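Local structure of aminopeptidase-like protein (Chaetomium thermophilum, 5JM6) at residues I127-G132 and M470-A475; A334-E339 and G351-I356. The protein is probably a zinc-dependent aminopeptidase of the M18 family, which would remove residues from the N-termini of peptides, and assembles as a dodecamer. All blocks are in the same frame, centred on the assembly; numbering follows the deposited sequence.

Interaction 1 (I127-G132 and M470-A475); sequences IAMIAG and MGVKAA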
loop_
_atom_site.group_PDB
_atom_site.type_symbol
_atom_site.label_atom_id
_atom_site.label_comp_id
_atom_site.label_asym_id
_atom_site.label_seq_id
_atom_site.Cartn_x
_atom_site.Cartn_y
_atom_site.Cartn_z
ATOM N N ILE A 127 19.012 -56.791 13.737
ATOM C CA ILE A 127 18.453 -56.093 14.880
ATOM C C ILE A 127 17.084 -55.536 14.522
ATOM O O ILE A 127 16.910 -54.928 13.468
ATOM C CB ILE A 127 19.372 -54.949 15.339
ATOM C CG1 ILE A 127 20.811 -55.453 15.460
ATOM C CG2 ILE A 127 18.886 -54.363 16.655
ATOM C CD1 ILE A 127 21.844 -54.396 15.210
ATOM N N ALA A 128 16.108 -55.759 15.393
ATOM C CA ALA A 128 14.817 -55.107 15.254
ATOM C C ALA A 128 14.790 -53.941 16.231
ATOM O O ALA A 128 14.731 -54.140 17.444
ATOM C CB ALA A 128 13.680 -56.082 15.523
ATOM N N MET A 129 14.844 -52.723 15.702
ATOM C CA MET A 129 15.049 -51.552 16.546
ATOM C C MET A 129 13.995 -50.464 16.361
ATOM O O MET A 129 13.499 -50.233 15.257
ATOM C CB MET A 129 16.449 -50.968 16.303
ATOM C CG MET A 129 16.844 -50.819 14.839
ATOM S SD MET A 129 18.507 -50.139 14.646
ATOM C CE MET A 129 19.307 -51.422 13.685
ATOM N N ILE A 130 13.659 -49.813 17.470
ATOM C CA ILE A 130 12.749 -48.675 17.480
ATOM C C ILE A 130 13.458 -47.459 18.061
ATOM O O ILE A 130 14.109 -47.551 19.101
ATOM C CB ILE A 130 11.480 -48.959 18.309
ATOM C CG1 ILE A 130 10.826 -50.269 17.868
ATOM C CG2 ILE A 130 10.503 -47.793 18.208
ATOM C CD1 ILE A 130 9.715 -50.729 18.788
ATOM N N ALA A 131 13.330 -46.322 17.385
ATOM C CA ALA A 131 13.919 -45.079 17.863
ATOM C C ALA A 131 12.844 -44.018 18.077
ATOM O O ALA A 131 11.884 -43.934 17.313
ATOM C CB ALA A 131 14.969 -44.581 16.889
ATOM N N GLY A 132 13.012 -43.219 19.125
ATOM C CA GLY A 132 12.097 -42.133 19.425
ATOM C C GLY A 132 12.818 -41.069 20.226
ATOM O O GLY A 132 13.976 -41.257 20.601
ATOM N N MET A 470 23.382 -45.900 9.546
ATOM C CA MET A 470 23.607 -47.345 9.556
ATOM C C MET A 470 23.182 -48.112 8.298
ATOM O O MET A 470 23.377 -49.325 8.223
ATOM C CB MET A 470 22.906 -47.942 10.763
ATOM C CG MET A 470 23.154 -47.152 12.019
ATOM S SD MET A 470 21.832 -47.432 13.190
ATOM C CE MET A 470 22.593 -48.715 14.148
ATOM N N GLY A 471 22.585 -47.424 7.329
ATOM C CA GLY A 471 22.114 -48.082 6.120
ATOM C C GLY A 471 21.097 -49.180 6.379
ATOM O O GLY A 471 21.043 -50.176 5.655
ATOM N N VAL A 472 20.286 -48.989 7.413
ATOM C CA VAL A 472 19.294 -49.975 7.816
ATOM C C VAL A 472 17.959 -49.672 7.156
ATOM O O VAL A 472 17.578 -48.515 6.991
ATOM C CB VAL A 472 19.132 -50.003 9.356
ATOM C CG1 VAL A 472 17.979 -50.901 9.783
ATOM C CG2 VAL A 472 20.424 -50.458 10.010
ATOM N N LYS A 473 17.265 -50.725 6.756
ATOM C CA LYS A 473 15.938 -50.605 6.197
ATOM C C LYS A 473 15.031 -49.981 7.267
ATOM O O LYS A 473 15.145 -50.315 8.446
ATOM C CB LYS A 473 15.492 -51.990 5.743
ATOM C CG LYS A 473 14.729 -52.051 4.470
ATOM C CD LYS A 473 14.652 -50.727 3.785
ATOM C CE LYS A 473 13.353 -50.650 3.013
ATOM N NZ LYS A 473 13.370 -51.478 1.790
ATOM N N ALA A 474 14.170 -49.045 6.879
ATOM C CA ALA A 474 13.499 -48.214 7.875
ATOM C C ALA A 474 12.142 -47.671 7.433
ATOM O O ALA A 474 11.832 -47.619 6.243
ATOM C CB ALA A 474 14.412 -47.056 8.271
ATOM N N ALA A 475 11.344 -47.258 8.413
ATOM C CA ALA A 475 10.062 -46.612 8.160
ATOM C C ALA A 475 9.777 -45.573 9.233
ATOM O O ALA A 475 10.242 -45.702 10.367
ATOM C CB ALA A 475 8.945 -47.637 8.112
#
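M129 meets V472 and M470 over one face of the central mixed sheet of the M18 aminopeptidase fold. Strands 127-133 and 473-481 run parallel but are not neighbours; strand 386-394 lies between them and hydrogen-bonds to M129 through F386 and V388. With M129 and A474 CA atoms 9.4 Å apart, only side chains link the two segments. CB of M129 starts toward 470-475, and CG sits between the backbone N and the carbonyl carbon (chi1 46°). At this point M129 CG is still 5.2 Å from V472 CG1. The chain stays extended to M129 SD, which lies 4.3 Å from M470 CE, and then bends at chi3 (122°) to bring its methyl against the valine. M129 and V472 thus reach each other tip to tip, with M129 CE 4.0 Å from V472 CG2 and 4.2 Å from V472 CG1. M129 CE also lies 4.3 Å from M470 CE. On this face I358 of helix 353-368 also touches both methionines, whereas K473 packs on helix 430-443. Between M470 and V472, G471 leaves helix 466-470 with positive phi, and its O accepts a hydrogen bond from R346 NE of a second subunit.

Interaction 2 (A334-E339 and G351-I356); sequences ALFDDE and GNFLPI
F336 directs the far end of its ring at F353 and L354, where two quite different encounters take place. A chi1 of -61° turns the ring away from the carbonyl carbon, next to the backbone N; although CB does not itself point at 351-356, the ring extends far enough to bring CZ and CE1 there. L354 CB comes in at the ring edge, in the ring plane, 3.8 Å from F336 CZ, and the two side chains cross at about a right angle. F353 CD2 instead approaches F336 CE1 obliquely at 4.1 Å, the planes of the two rings being nearly perpendicular. This is a beta-alpha connection: strand 330-336 leaves the central sheet and, after a loop, the chain enters helix 353-368, near whose start I356 N bonds to N352 O, and packs back on the end of the strand. L354 holds its CG anti to the backbone N (chi1 180°), and chi2 of 65° places L354 CD1 4.1 Å from A334 CB, so one leucine touches both A334, whose CB points at the helix, and the far end of the F336 ring. I113 of strand 111-117 touches A334, F353 and L354, and L466 adds to the apolar cluster around F336 and L354. Beyond the strand, E339, which can bind zinc in this protein although it holds none in this chain, has its backbone N hydrogen-bonded to D135 OD1.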
loop_
_atom_site.group_PDB
_atom_site.type_symbol
_atom_site.label_atom_id
_atom_site.label_comp_id
_atom_site.label_asym_id
_atom_site.label_seq_id
_atom_site.Cartn_x
_atom_site.Cartn_y
_atom_site.Cartn_z
ATOM N N ALA A 334 15.682 -47.354 21.311
ATOM C CA ALA A 334 16.569 -46.221 21.541
ATOM C C ALA A 334 15.762 -44.945 21.743
ATOM O O ALA A 334 15.063 -44.494 20.837
ATOM C CB ALA A 334 17.537 -46.060 20.378
ATOM N N LEU A 335 15.856 -44.371 22.937
ATOM C CA LEU A 335 15.168 -43.123 23.237
ATOM C C LEU A 335 16.179 -41.990 23.346
ATOM O O LEU A 335 17.076 -42.023 24.189
ATOM C CB LEU A 335 14.352 -43.248 24.526
ATOM C CG LEU A 335 13.323 -44.382 24.545
ATOM C CD1 LEU A 335 12.500 -44.356 25.823
ATOM C CD2 LEU A 335 12.425 -44.314 23.320
ATOM N N PHE A 336 16.003 -40.971 22.511
ATOM C CA PHE A 336 16.990 -39.910 22.355
ATOM C C PHE A 336 16.486 -38.589 22.903
ATOM O O PHE A 336 15.289 -38.382 23.085
ATOM C CB PHE A 336 17.371 -39.709 20.885
ATOM C CG PHE A 336 17.987 -40.908 20.241
ATOM C CD1 PHE A 336 19.334 -41.184 20.396
ATOM C CD2 PHE A 336 17.220 -41.752 19.459
ATOM C CE1 PHE A 336 19.902 -42.289 19.795
ATOM C CE2 PHE A 336 17.780 -42.856 18.854
ATOM C CZ PHE A 336 19.123 -43.125 19.022
ATOM N N ASP A 337 17.433 -37.710 23.187
ATOM C CA ASP A 337 17.155 -36.353 23.619
ATOM C C ASP A 337 17.407 -35.400 22.448
ATOM O O ASP A 337 18.164 -35.730 21.533
ATOM C CB ASP A 337 18.025 -35.990 24.826
ATOM C CG ASP A 337 17.733 -34.604 25.373
ATOM O OD1 ASP A 337 16.732 -33.984 24.959
ATOM O OD2 ASP A 337 18.512 -34.136 26.229
ATOM N N ASP A 338 16.719 -34.258 22.466
ATOM C CA ASP A 338 16.957 -33.137 21.544
ATOM C C ASP A 338 16.552 -33.307 20.075
ATOM O O ASP A 338 17.288 -32.878 19.192
ATOM C CB ASP A 338 18.448 -32.765 21.559
ATOM C CG ASP A 338 18.957 -32.434 22.941
ATOM O OD1 ASP A 338 18.212 -31.816 23.726
ATOM O OD2 ASP A 338 20.106 -32.804 23.248
ATOM N N GLU A 339 15.401 -33.915 19.800
ATOM C CA GLU A 339 14.954 -34.057 18.410
ATOM C C GLU A 339 14.304 -32.787 17.870
ATOM O O GLU A 339 14.316 -32.528 16.663
ATOM C CB GLU A 339 13.988 -35.235 18.278
ATOM C CG GLU A 339 13.407 -35.449 16.883
ATOM C CD GLU A 339 12.113 -34.682 16.659
ATOM O OE1 GLU A 339 11.852 -34.267 15.511
ATOM O OE2 GLU A 339 11.359 -34.491 17.635
ATOM N N GLY A 351 23.661 -38.402 16.322
ATOM C CA GLY A 351 24.916 -38.610 17.032
ATOM C C GLY A 351 25.392 -40.059 17.156
ATOM O O GLY A 351 24.682 -41.000 16.795
ATOM N N ASN A 352 26.601 -40.216 17.694
ATOM C CA ASN A 352 27.300 -41.497 17.861
ATOM C C ASN A 352 26.514 -42.602 18.564
ATOM O O ASN A 352 26.748 -43.787 18.322
ATOM C CB ASN A 352 28.592 -41.248 18.655
ATOM C CG ASN A 352 29.741 -42.145 18.232
ATOM O OD1 ASN A 352 29.600 -42.999 17.357
ATOM N ND2 ASN A 352 30.899 -41.946 18.856
ATOM N N PHE A 353 25.577 -42.203 19.419
ATOM C CA PHE A 353 25.079 -43.061 20.492
ATOM C C PHE A 353 24.618 -44.458 20.059
ATOM O O PHE A 353 25.143 -45.456 20.550
ATOM C CB PHE A 353 23.932 -42.355 21.219
ATOM C CG PHE A 353 23.552 -42.999 22.522
ATOM C CD1 PHE A 353 24.473 -43.751 23.231
ATOM C CD2 PHE A 353 22.273 -42.856 23.034
ATOM C CE1 PHE A 353 24.129 -44.348 24.427
ATOM C CE2 PHE A 353 21.921 -43.451 24.232
ATOM C CZ PHE A 353 22.851 -44.200 24.928
ATOM N N LEU A 354 23.646 -44.542 19.156
ATOM C CA LEU A 354 23.139 -45.856 18.753
ATOM C C LEU A 354 24.114 -46.667 17.880
ATOM O O LEU A 354 24.267 -47.867 18.104
ATOM C CB LEU A 354 21.784 -45.728 18.048
ATOM C CG LEU A 354 21.188 -47.064 17.586
ATOM C CD1 LEU A 354 20.855 -47.962 18.774
ATOM C CD2 LEU A 354 19.962 -46.852 16.711
ATOM N N PRO A 355 24.753 -46.038 16.870
ATOM C CA PRO A 355 25.708 -46.848 16.101
ATOM C C PRO A 355 26.876 -47.412 16.915
ATOM O O PRO A 355 27.167 -48.599 16.776
ATOM C CB PRO A 355 26.216 -45.864 15.044
ATOM C CG PRO A 355 25.072 -44.955 14.825
ATOM C CD PRO A 355 24.476 -44.757 16.193
ATOM N N ILE A 356 27.521 -46.602 17.752
ATOM C CA ILE A 356 28.680 -47.093 18.494
ATOM C C ILE A 356 28.261 -48.155 19.514
ATOM O O ILE A 356 29.008 -49.098 19.778
ATOM C CB ILE A 356 29.453 -45.944 19.197
ATOM C CG1 ILE A 356 30.804 -46.450 19.709
ATOM C CG2 ILE A 356 28.643 -45.330 20.331
ATOM C CD1 ILE A 356 31.774 -45.349 20.069
#

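How the interactions relate
Strands 127-133 and 330-336 are parallel neighbours in the central sheet, which links the two interactions; their centres are 12 Å apart. Probable hydrogen bonds join them, from A334 N to I130 O at 2.7 Å and from F336 N to G132 O at 2.8 Å, and A131 CB packs 3.8 Å from F336 CE2. M470 of interaction 1 also touches L354 and P355 of interaction 2, whose two segments both fall inside the loop closed by interaction 1. Their relation to the zinc site differs: interaction 1 lies away from it, whereas the F336 side chain is about 5 Å from that of the zinc ligand H133 and about 10 Å from a bound zinc ion.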